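Local coordinates for tegumental protein 20.8 kDa (Clonorchis sinensis, PDB 5X2D) that probably binds calcium as a tegumental-allergen-like protein, of which this chain is the dynein-light-chain-like domain, at residues Glu6-Gln19 against Val74-Ala87. Residues are numbered along the deposited sequence; the frame is centred on the assembly and turned at random.
Sequences EIIVISANMSLEDQ and VPNMSFQFELYNRA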
loop_
_atom_site.group_PDB
_atom_site.type_symbol
_atom_site.label_atom_id
_atom_site.label_comp_id
_atom_site.label_asym_id
_atom_site.label_seq_id
_atom_site.Cartn_x
_atom_site.Cartn_y
_atom_site.Cartn_z
ATOM N N GLU A 6 -17.333 3.824 14.042
ATOM C CA GLU A 6 -16.007 4.423 13.876
ATOM C C GLU A 6 -15.344 3.959 12.592
ATOM O O GLU A 6 -14.666 4.740 11.929
ATOM C CB GLU A 6 -15.073 4.085 15.049
ATOM C CG GLU A 6 -15.640 4.211 16.454
ATOM C CD GLU A 6 -16.417 2.989 16.885
ATOM O OE1 GLU A 6 -17.254 2.527 16.087
ATOM O OE2 GLU A 6 -16.165 2.464 17.992
ATOM N N ILE A 7 -15.541 2.687 12.251
ATOM C CA ILE A 7 -14.926 2.115 11.063
ATOM C C ILE A 7 -15.658 2.443 9.774
ATOM O O ILE A 7 -16.829 2.121 9.601
ATOM C CB ILE A 7 -14.793 0.594 11.215
ATOM C CG1 ILE A 7 -13.540 0.297 12.031
ATOM C CG2 ILE A 7 -14.652 -0.088 9.861
ATOM C CD1 ILE A 7 -13.582 -0.982 12.719
ATOM N N ILE A 8 -14.933 3.077 8.861
ATOM C CA ILE A 8 -15.472 3.411 7.559
ATOM C C ILE A 8 -14.760 2.568 6.518
ATOM O O ILE A 8 -13.576 2.775 6.238
ATOM C CB ILE A 8 -15.304 4.905 7.208
ATOM C CG1 ILE A 8 -16.123 5.784 8.154
ATOM C CG2 ILE A 8 -15.662 5.153 5.742
ATOM C CD1 ILE A 8 -15.350 6.297 9.332
ATOM N N VAL A 9 -15.498 1.623 5.950
ATOM C CA VAL A 9 -14.953 0.671 5.009
ATOM C C VAL A 9 -14.631 1.346 3.674
ATOM O O VAL A 9 -15.460 2.064 3.113
ATOM C CB VAL A 9 -15.931 -0.496 4.776
ATOM C CG1 VAL A 9 -15.268 -1.578 3.914
ATOM C CG2 VAL A 9 -16.356 -1.079 6.099
ATOM N N ILE A 10 -13.378 1.229 3.256
ATOM C CA ILE A 10 -12.928 1.580 1.907
ATOM C C ILE A 10 -13.108 0.451 0.857
ATOM O O ILE A 10 -13.537 0.695 -0.268
ATOM C CB ILE A 10 -11.447 1.984 1.935
ATOM C CG1 ILE A 10 -11.197 3.027 3.035
ATOM C CG2 ILE A 10 -10.983 2.415 0.540
ATOM C CD1 ILE A 10 -9.713 3.161 3.403
ATOM N N SER A 11 -12.685 -0.766 1.203
ATOM C CA SER A 11 -12.862 -1.933 0.333
ATOM C C SER A 11 -12.829 -3.227 1.135
ATOM O O SER A 11 -12.192 -3.316 2.188
ATOM C CB SER A 11 -11.793 -1.992 -0.755
ATOM O OG SER A 11 -10.479 -2.053 -0.200
ATOM N N ALA A 12 -13.511 -4.245 0.636
ATOM C CA ALA A 12 -13.458 -5.511 1.317
ATOM C C ALA A 12 -13.564 -6.666 0.337
ATOM O O ALA A 12 -14.400 -6.662 -0.560
ATOM C CB ALA A 12 -14.561 -5.578 2.375
ATOM N N ASN A 13 -12.696 -7.653 0.477
ATOM C CA ASN A 13 -13.051 -8.957 -0.025
ATOM C C ASN A 13 -13.024 -9.877 1.169
ATOM O O ASN A 13 -11.978 -10.463 1.482
ATOM C CB ASN A 13 -12.076 -9.379 -1.120
ATOM C CG ASN A 13 -12.521 -10.597 -1.861
ATOM O OD1 ASN A 13 -13.532 -11.222 -1.517
ATOM N ND2 ASN A 13 -11.778 -10.944 -2.911
ATOM N N MET A 14 -14.194 -10.096 1.757
ATOM C CA MET A 14 -14.243 -10.649 3.095
ATOM C C MET A 14 -15.684 -10.734 3.607
ATOM O O MET A 14 -16.569 -9.988 3.155
ATOM C CB MET A 14 -13.371 -9.764 4.008
ATOM C CG MET A 14 -13.133 -10.266 5.413
ATOM S SD MET A 14 -11.795 -9.381 6.269
ATOM C CE MET A 14 -10.473 -9.383 5.053
ATOM N N SER A 15 -15.914 -11.637 4.558
ATOM C CA SER A 15 -17.208 -11.738 5.230
ATOM C C SER A 15 -17.277 -10.633 6.255
ATOM O O SER A 15 -16.237 -10.119 6.656
ATOM C CB SER A 15 -17.397 -13.110 5.894
ATOM O OG SER A 15 -16.474 -13.318 6.956
ATOM N N LEU A 16 -18.485 -10.251 6.659
ATOM C CA LEU A 16 -18.628 -9.258 7.725
ATOM C C LEU A 16 -18.055 -9.809 9.004
ATOM O O LEU A 16 -17.506 -9.072 9.822
ATOM C CB LEU A 16 -20.085 -8.861 7.971
ATOM C CG LEU A 16 -20.664 -7.715 7.157
ATOM C CD1 LEU A 16 -22.187 -7.612 7.305
ATOM C CD2 LEU A 16 -19.991 -6.423 7.607
ATOM N N GLU A 17 -18.207 -11.115 9.177
ATOM C CA GLU A 17 -17.725 -11.772 10.374
ATOM C C GLU A 17 -16.219 -11.525 10.521
ATOM O O GLU A 17 -15.749 -11.093 11.573
ATOM C CB GLU A 17 -18.051 -13.273 10.325
ATOM C CG GLU A 17 -17.655 -14.036 11.571
ATOM C CD GLU A 17 -18.107 -15.482 11.540
ATOM O OE1 GLU A 17 -18.416 -15.996 10.442
ATOM O OE2 GLU A 17 -18.177 -16.097 12.625
ATOM N N ASP A 18 -15.478 -11.729 9.440
ATOM C CA ASP A 18 -14.045 -11.519 9.479
ATOM C C ASP A 18 -13.676 -10.046 9.496
ATOM O O ASP A 18 -12.581 -9.681 9.896
ATOM C CB ASP A 18 -13.376 -12.205 8.290
ATOM C CG ASP A 18 -13.508 -13.716 8.338
ATOM O OD1 ASP A 18 -13.576 -14.278 9.458
ATOM O OD2 ASP A 18 -13.581 -14.325 7.246
ATOM N N GLN A 19 -14.575 -9.191 9.051
ATOM C CA GLN A 19 -14.301 -7.768 9.102
ATOM C C GLN A 19 -14.431 -7.292 10.529
ATOM O O GLN A 19 -13.630 -6.492 11.025
ATOM C CB GLN A 19 -15.247 -6.978 8.198
ATOM C CG GLN A 19 -14.787 -6.910 6.761
ATOM C CD GLN A 19 -15.837 -6.286 5.893
ATOM O OE1 GLN A 19 -16.260 -5.165 6.161
ATOM N NE2 GLN A 19 -16.294 -7.013 4.862
ATOM N N VAL A 74 -6.855 -8.757 -7.347
ATOM C CA VAL A 74 -6.239 -9.001 -6.060
ATOM C C VAL A 74 -6.883 -10.227 -5.437
ATOM O O VAL A 74 -8.066 -10.208 -5.034
ATOM C CB VAL A 74 -6.358 -7.805 -5.122
ATOM C CG1 VAL A 74 -5.816 -8.163 -3.778
ATOM C CG2 VAL A 74 -5.628 -6.577 -5.703
ATOM N N PRO A 75 -6.092 -11.308 -5.380
ATOM C CA PRO A 75 -6.464 -12.701 -5.128
ATOM C C PRO A 75 -6.937 -13.077 -3.721
ATOM O O PRO A 75 -7.904 -13.827 -3.646
ATOM C CB PRO A 75 -5.164 -13.453 -5.453
ATOM C CG PRO A 75 -4.108 -12.506 -5.173
ATOM C CD PRO A 75 -4.635 -11.148 -5.500
ATOM N N ASN A 76 -6.330 -12.594 -2.642
ATOM C CA ASN A 76 -6.798 -13.098 -1.357
ATOM C C ASN A 76 -7.629 -12.088 -0.587
ATOM O O ASN A 76 -7.988 -11.032 -1.128
ATOM C CB ASN A 76 -5.640 -13.598 -0.515
ATOM C CG ASN A 76 -4.955 -14.814 -1.139
ATOM O OD1 ASN A 76 -5.615 -15.780 -1.568
ATOM N ND2 ASN A 76 -3.625 -14.777 -1.184
ATOM N N MET A 77 -8.013 -12.451 0.636
ATOM C CA MET A 77 -8.834 -11.562 1.447
ATOM C C MET A 77 -8.126 -10.238 1.538
ATOM O O MET A 77 -6.904 -10.209 1.610
ATOM C CB MET A 77 -9.087 -12.097 2.852
ATOM C CG MET A 77 -9.314 -13.560 2.968
ATOM S SD MET A 77 -10.323 -13.922 4.421
ATOM C CE MET A 77 -9.351 -15.306 5.056
ATOM N N SER A 78 -8.888 -9.159 1.417
ATOM C CA SER A 78 -8.370 -7.840 1.621
ATOM C C SER A 78 -9.444 -6.957 2.215
ATOM O O SER A 78 -10.605 -6.966 1.785
ATOM C CB SER A 78 -7.793 -7.271 0.326
ATOM O OG SER A 78 -8.757 -7.088 -0.666
ATOM N N PHE A 79 -9.048 -6.194 3.222
ATOM C CA PHE A 79 -9.967 -5.325 3.930
ATOM C C PHE A 79 -9.317 -3.954 4.030
ATOM O O PHE A 79 -8.126 -3.865 4.335
ATOM C CB PHE A 79 -10.256 -5.924 5.306
ATOM C CG PHE A 79 -11.236 -5.157 6.130
ATOM C CD1 PHE A 79 -12.175 -4.323 5.538
ATOM C CD2 PHE A 79 -11.247 -5.316 7.514
ATOM C CE1 PHE A 79 -13.105 -3.641 6.317
ATOM C CE2 PHE A 79 -12.163 -4.647 8.300
ATOM C CZ PHE A 79 -13.108 -3.810 7.699
ATOM N N GLN A 80 -10.053 -2.884 3.744
ATOM C CA GLN A 80 -9.446 -1.557 3.843
ATOM C C GLN A 80 -10.402 -0.592 4.521
ATOM O O GLN A 80 -11.461 -0.334 3.990
ATOM C CB GLN A 80 -9.045 -1.031 2.457
ATOM C CG GLN A 80 -8.013 -1.897 1.737
ATOM C CD GLN A 80 -7.516 -1.281 0.447
ATOM O OE1 GLN A 80 -7.809 -0.136 0.144
ATOM N NE2 GLN A 80 -6.818 -2.066 -0.351
ATOM N N PHE A 81 -10.026 -0.046 5.676
ATOM C CA PHE A 81 -10.937 0.798 6.446
ATOM C C PHE A 81 -10.236 1.935 7.174
ATOM O O PHE A 81 -9.081 1.795 7.596
ATOM C CB PHE A 81 -11.695 -0.044 7.471
ATOM C CG PHE A 81 -10.828 -0.593 8.566
ATOM C CD1 PHE A 81 -10.158 -1.813 8.404
ATOM C CD2 PHE A 81 -10.667 0.100 9.760
ATOM C CE1 PHE A 81 -9.343 -2.320 9.415
ATOM C CE2 PHE A 81 -9.849 -0.407 10.781
ATOM C CZ PHE A 81 -9.191 -1.615 10.608
ATOM N N GLU A 82 -10.970 3.036 7.369
ATOM C CA GLU A 82 -10.480 4.231 8.077
ATOM C C GLU A 82 -11.008 4.232 9.503
ATOM O O GLU A 82 -12.203 4.095 9.727
ATOM C CB GLU A 82 -10.923 5.530 7.388
ATOM C CG GLU A 82 -10.533 5.665 5.925
ATOM C CD GLU A 82 -11.011 6.975 5.310
ATOM O OE1 GLU A 82 -11.447 7.875 6.067
ATOM O OE2 GLU A 82 -10.956 7.099 4.064
ATOM N N LEU A 83 -10.108 4.339 10.464
ATOM C CA LEU A 83 -10.497 4.473 11.860
ATOM C C LEU A 83 -9.833 5.734 12.437
ATOM O O LEU A 83 -8.590 5.808 12.574
ATOM C CB LEU A 83 -10.112 3.223 12.653
ATOM C CG LEU A 83 -10.376 3.183 14.159
ATOM C CD1 LEU A 83 -11.833 2.855 14.422
ATOM C CD2 LEU A 83 -9.472 2.136 14.793
ATOM N N TYR A 84 -10.682 6.719 12.743
ATOM C CA TYR A 84 -10.252 8.020 13.229
ATOM C C TYR A 84 -9.274 8.697 12.259
ATOM O O TYR A 84 -8.199 9.190 12.660
ATOM C CB TYR A 84 -9.630 7.866 14.614
ATOM C CG TYR A 84 -10.549 7.255 15.653
ATOM C CD1 TYR A 84 -11.900 7.563 15.686
ATOM C CD2 TYR A 84 -10.064 6.350 16.594
ATOM C CE1 TYR A 84 -12.746 7.003 16.642
ATOM C CE2 TYR A 84 -10.903 5.782 17.549
ATOM C CZ TYR A 84 -12.238 6.113 17.567
ATOM O OH TYR A 84 -13.068 5.547 18.507
ATOM N N ASN A 85 -9.650 8.714 10.982
ATOM C CA ASN A 85 -8.823 9.287 9.912
ATOM C C ASN A 85 -7.385 8.738 9.848
ATOM O O ASN A 85 -6.431 9.484 9.594
ATOM C CB ASN A 85 -8.786 10.815 10.035
ATOM C CG ASN A 85 -8.873 11.511 8.685
ATOM O OD1 ASN A 85 -9.170 10.881 7.669
ATOM N ND2 ASN A 85 -8.645 12.821 8.674
ATOM N N ARG A 86 -7.247 7.433 10.086
ATOM C CA ARG A 86 -6.015 6.704 9.797
ATOM C C ARG A 86 -6.403 5.396 9.125
ATOM O O ARG A 86 -7.123 4.586 9.711
ATOM C CB ARG A 86 -5.208 6.454 11.067
ATOM C CG ARG A 86 -3.730 6.725 10.893
ATOM C CD ARG A 86 -3.014 6.988 12.217
ATOM N NE ARG A 86 -3.088 5.860 13.146
ATOM C CZ ARG A 86 -2.472 5.824 14.329
ATOM N NH1 ARG A 86 -1.718 6.845 14.723
ATOM N NH2 ARG A 86 -2.598 4.761 15.117
ATOM N N ALA A 87 -5.953 5.195 7.890
ATOM C CA ALA A 87 -6.384 4.033 7.110
ATOM C C ALA A 87 -5.582 2.794 7.437
ATOM O O ALA A 87 -4.376 2.865 7.693
ATOM C CB ALA A 87 -6.298 4.320 5.612
#
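F79 holds CG trans to its backbone N (chi1 -178°), which turns one face of the ring to Q19; the Q19 chain runs straight on beyond CG and lies across that ring. Q19 CG sits over the ring centre, 3.6 Å from the F79 centroid, a CH-pi contact, while F81 CD1 lies over the opposite face, offset toward the rim. V9 CG1 and the S11 carbonyl oxygen approach the F79 edge in its plane. M14, bent at chi3 (-48°), crosses F79 at about a right angle and sets CE 3.5 Å from F79 CB; its sulfur makes an oblique Met-aromatic contact with the ring. On the sheet face that carries V9, A12, F79 and F81, I7 CG1 packs 3.7 Å from F81 CD2 and also meets L83 CD1. The backbones pair antiparallel, I8 with E82 through two nearly straight bonds, N13 N with S78 O at 2.6 Å. Between them lies a classic beta bulge: I10 N (2.6 Å) and S11 N (3.1 Å) both donate to Q80 O, gripping one carbonyl twice. On the sheet face of S11 and Q80, S11 OG rests against the Q80 chain, whose OE1 is hydrogen-bonded to Y67 OH. Within this chain 7-13 is an edge strand of the four-stranded antiparallel sheet, beside 78-83, which pairs on its other side with 87-92; I7, F79 and F81 pack against helix 16-29, and M77 reaches F54 of helix 36-54.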